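MdbA protein (Corynebacterium matruchotii ATCC 14266, PDB 6BO0) is a thioredoxin-family thiol-disulfide oxidoreductase of the DsbA type that probably forms disulfide bonds in proteins exported by this actinobacterium. Local coordinates at residues L30-D36 with I67-K71. Residues are numbered along the deposited sequence; the frame is centred on the assembly and turned at random.
Sequences LVSDKAD and IEDGK
Ser32 OG donates to the carbonyl of Glu68 (OG to Glu68 O 3.0 Å), reaching it from above the carbonyl plane, 57° out of it, rather than along a lone pair. A chi1 of 84° tucks the hydroxyl back over its own backbone, where it also accepts from the backbone N of Lys34 (Lys34 N to Ser32 OG 3.1 Å), an ST turn. One water joins Ser32 N to Ile67 O, so Ser32 reaches Glu68 O directly and Ile67 O through the water. The extended Lys34 chain passes over the same helix end, its CD 3.5 Å from Glu68 O; a water bound to its NZ also lies within bonding distance of Asp69 OD1, though it has more acceptors in reach than protons to give. Beyond the type I turn from Ser32 to Ala35, Asp36 N hydrogen-bonds to Gly70 O at 3.3 Å, in the carbonyl plane and on a lone pair. Gly70, at positive phi in a Schellman motif, has no CB to run into Lys34 O and Ala35 N, and Ala35 CA and Gly70 CA close to 3.7 Å. On the buried side, Ile67 CD1 packs against Leu30 CB at 4.0 Å, while its CG2 lies by the Leu30 backbone. Leu30, Ser32, Ile67 and Glu68 touch Phe19; Glu68 forms a salt bridge with Lys64 and Asp69 one with Lys65. The contact thus joins the exit of strand 27-31 to the C-terminal end of helix 51-68, beside strand 72-78, whose Val72 and Val74 pack on Ile67.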
loop_
_atom_site.group_PDB
_atom_site.type_symbol
_atom_site.label_atom_id
_atom_site.label_comp_id
_atom_site.label_asym_id
_atom_site.label_seq_id
_atom_site.Cartn_x
_atom_site.Cartn_y
_atom_site.Cartn_z
ATOM N N LEU A 30 -6.483 7.249 -0.987
ATOM C CA LEU A 30 -7.337 6.734 -2.034
ATOM C C LEU A 30 -8.752 7.213 -1.766
ATOM O O LEU A 30 -9.348 6.911 -0.732
ATOM C CB LEU A 30 -7.311 5.202 -2.057
ATOM C CG LEU A 30 -5.903 4.583 -2.066
ATOM C CD1 LEU A 30 -6.037 3.059 -2.040
ATOM C CD2 LEU A 30 -5.099 5.015 -3.291
ATOM N N VAL A 31 -9.311 7.934 -2.716
ATOM C CA VAL A 31 -10.625 8.567 -2.528
ATOM C C VAL A 31 -11.180 8.835 -3.905
ATOM O O VAL A 31 -10.437 9.106 -4.850
ATOM C CB VAL A 31 -10.565 9.867 -1.689
ATOM C CG1 VAL A 31 -9.990 11.034 -2.470
ATOM C CG2 VAL A 31 -11.935 10.214 -1.152
ATOM N N SER A 32 -12.491 8.733 -4.033
ATOM C CA SER A 32 -13.087 9.042 -5.299
ATOM C C SER A 32 -13.784 10.379 -5.305
ATOM O O SER A 32 -14.058 10.980 -4.264
ATOM C CB SER A 32 -14.005 7.950 -5.736
ATOM O OG SER A 32 -15.248 8.138 -5.132
ATOM N N ASP A 33 -14.062 10.855 -6.510
ATOM C CA ASP A 33 -14.845 12.070 -6.708
ATOM C C ASP A 33 -16.270 11.961 -6.137
ATOM O O ASP A 33 -16.927 12.970 -5.939
ATOM C CB ASP A 33 -14.941 12.409 -8.199
ATOM C CG ASP A 33 -13.628 12.905 -8.797
ATOM O OD1 ASP A 33 -12.635 13.145 -8.066
ATOM O OD2 ASP A 33 -13.586 13.077 -10.039
ATOM N N LYS A 34 -16.724 10.744 -5.854
ATOM C CA LYS A 34 -18.053 10.551 -5.255
ATOM C C LYS A 34 -18.071 10.736 -3.755
ATOM O O LYS A 34 -19.116 10.662 -3.146
ATOM C CB LYS A 34 -18.591 9.172 -5.564
ATOM C CG LYS A 34 -18.670 8.900 -7.043
ATOM C CD LYS A 34 -19.293 7.553 -7.360
ATOM C CE LYS A 34 -19.316 7.314 -8.855
ATOM N NZ LYS A 34 -19.998 6.035 -9.211
ATOM N N ALA A 35 -16.904 10.954 -3.145
ATOM C CA ALA A 35 -16.823 11.098 -1.700
ATOM C C ALA A 35 -17.895 12.045 -1.165
ATOM O O ALA A 35 -18.028 13.174 -1.598
ATOM C CB ALA A 35 -15.439 11.550 -1.286
ATOM N N ASP A 36 -18.654 11.539 -0.210
ATOM C CA ASP A 36 -19.797 12.244 0.340
ATOM C C ASP A 36 -19.795 11.965 1.827
ATOM O O ASP A 36 -20.154 10.866 2.267
ATOM C CB ASP A 36 -21.081 11.745 -0.345
ATOM C CG ASP A 36 -22.347 12.372 0.209
ATOM O OD1 ASP A 36 -22.258 13.376 0.954
ATOM O OD2 ASP A 36 -23.447 11.859 -0.137
ATOM N N ILE A 67 -14.368 2.580 -1.491
ATOM C CA ILE A 67 -13.654 3.764 -1.986
ATOM C C ILE A 67 -14.360 4.314 -3.239
ATOM O O ILE A 67 -14.681 5.505 -3.366
ATOM C CB ILE A 67 -12.187 3.448 -2.343
ATOM C CG1 ILE A 67 -11.391 2.992 -1.113
ATOM C CG2 ILE A 67 -11.507 4.715 -2.925
ATOM C CD1 ILE A 67 -10.073 2.334 -1.452
ATOM N N GLU A 68 -14.615 3.422 -4.175
ATOM C CA GLU A 68 -15.179 3.865 -5.440
ATOM C C GLU A 68 -16.515 4.580 -5.232
ATOM O O GLU A 68 -16.797 5.618 -5.854
ATOM C CB GLU A 68 -15.333 2.675 -6.377
ATOM C CG GLU A 68 -13.960 2.227 -6.881
ATOM C CD GLU A 68 -13.956 1.079 -7.844
ATOM O OE1 GLU A 68 -14.990 0.415 -7.994
ATOM O OE2 GLU A 68 -12.884 0.845 -8.463
ATOM N N ASP A 69 -17.321 4.037 -4.324
ATOM C CA ASP A 69 -18.653 4.566 -4.088
ATOM C C ASP A 69 -18.683 5.840 -3.244
ATOM O O ASP A 69 -19.753 6.417 -3.071
ATOM C CB ASP A 69 -19.512 3.478 -3.477
ATOM C CG ASP A 69 -19.775 2.331 -4.446
ATOM O OD1 ASP A 69 -19.329 2.374 -5.639
ATOM O OD2 ASP A 69 -20.417 1.367 -4.011
ATOM N N GLY A 70 -17.554 6.276 -2.707
ATOM C CA GLY A 70 -17.491 7.513 -1.965
ATOM C C GLY A 70 -17.847 7.348 -0.503
ATOM O O GLY A 70 -17.997 8.347 0.216
ATOM N N LYS A 71 -17.809 6.106 -0.013
ATOM C CA LYS A 71 -18.133 5.847 1.400
ATOM C C LYS A 71 -16.948 6.058 2.339
ATOM O O LYS A 71 -17.147 6.388 3.512
ATOM C CB LYS A 71 -18.676 4.420 1.601
ATOM C CG LYS A 71 -19.904 4.066 0.786
ATOM C CD LYS A 71 -21.142 4.846 1.196
ATOM C CE LYS A 71 -21.770 4.295 2.463
ATOM N NZ LYS A 71 -23.069 4.963 2.802
HETATM O O HOH W 1 -14.122 7.709 -1.908
HETATM O O HOH W 2 -18.579 4.057 -7.877
HETATM O O HOH W 3 -20.913 8.317 1.779
#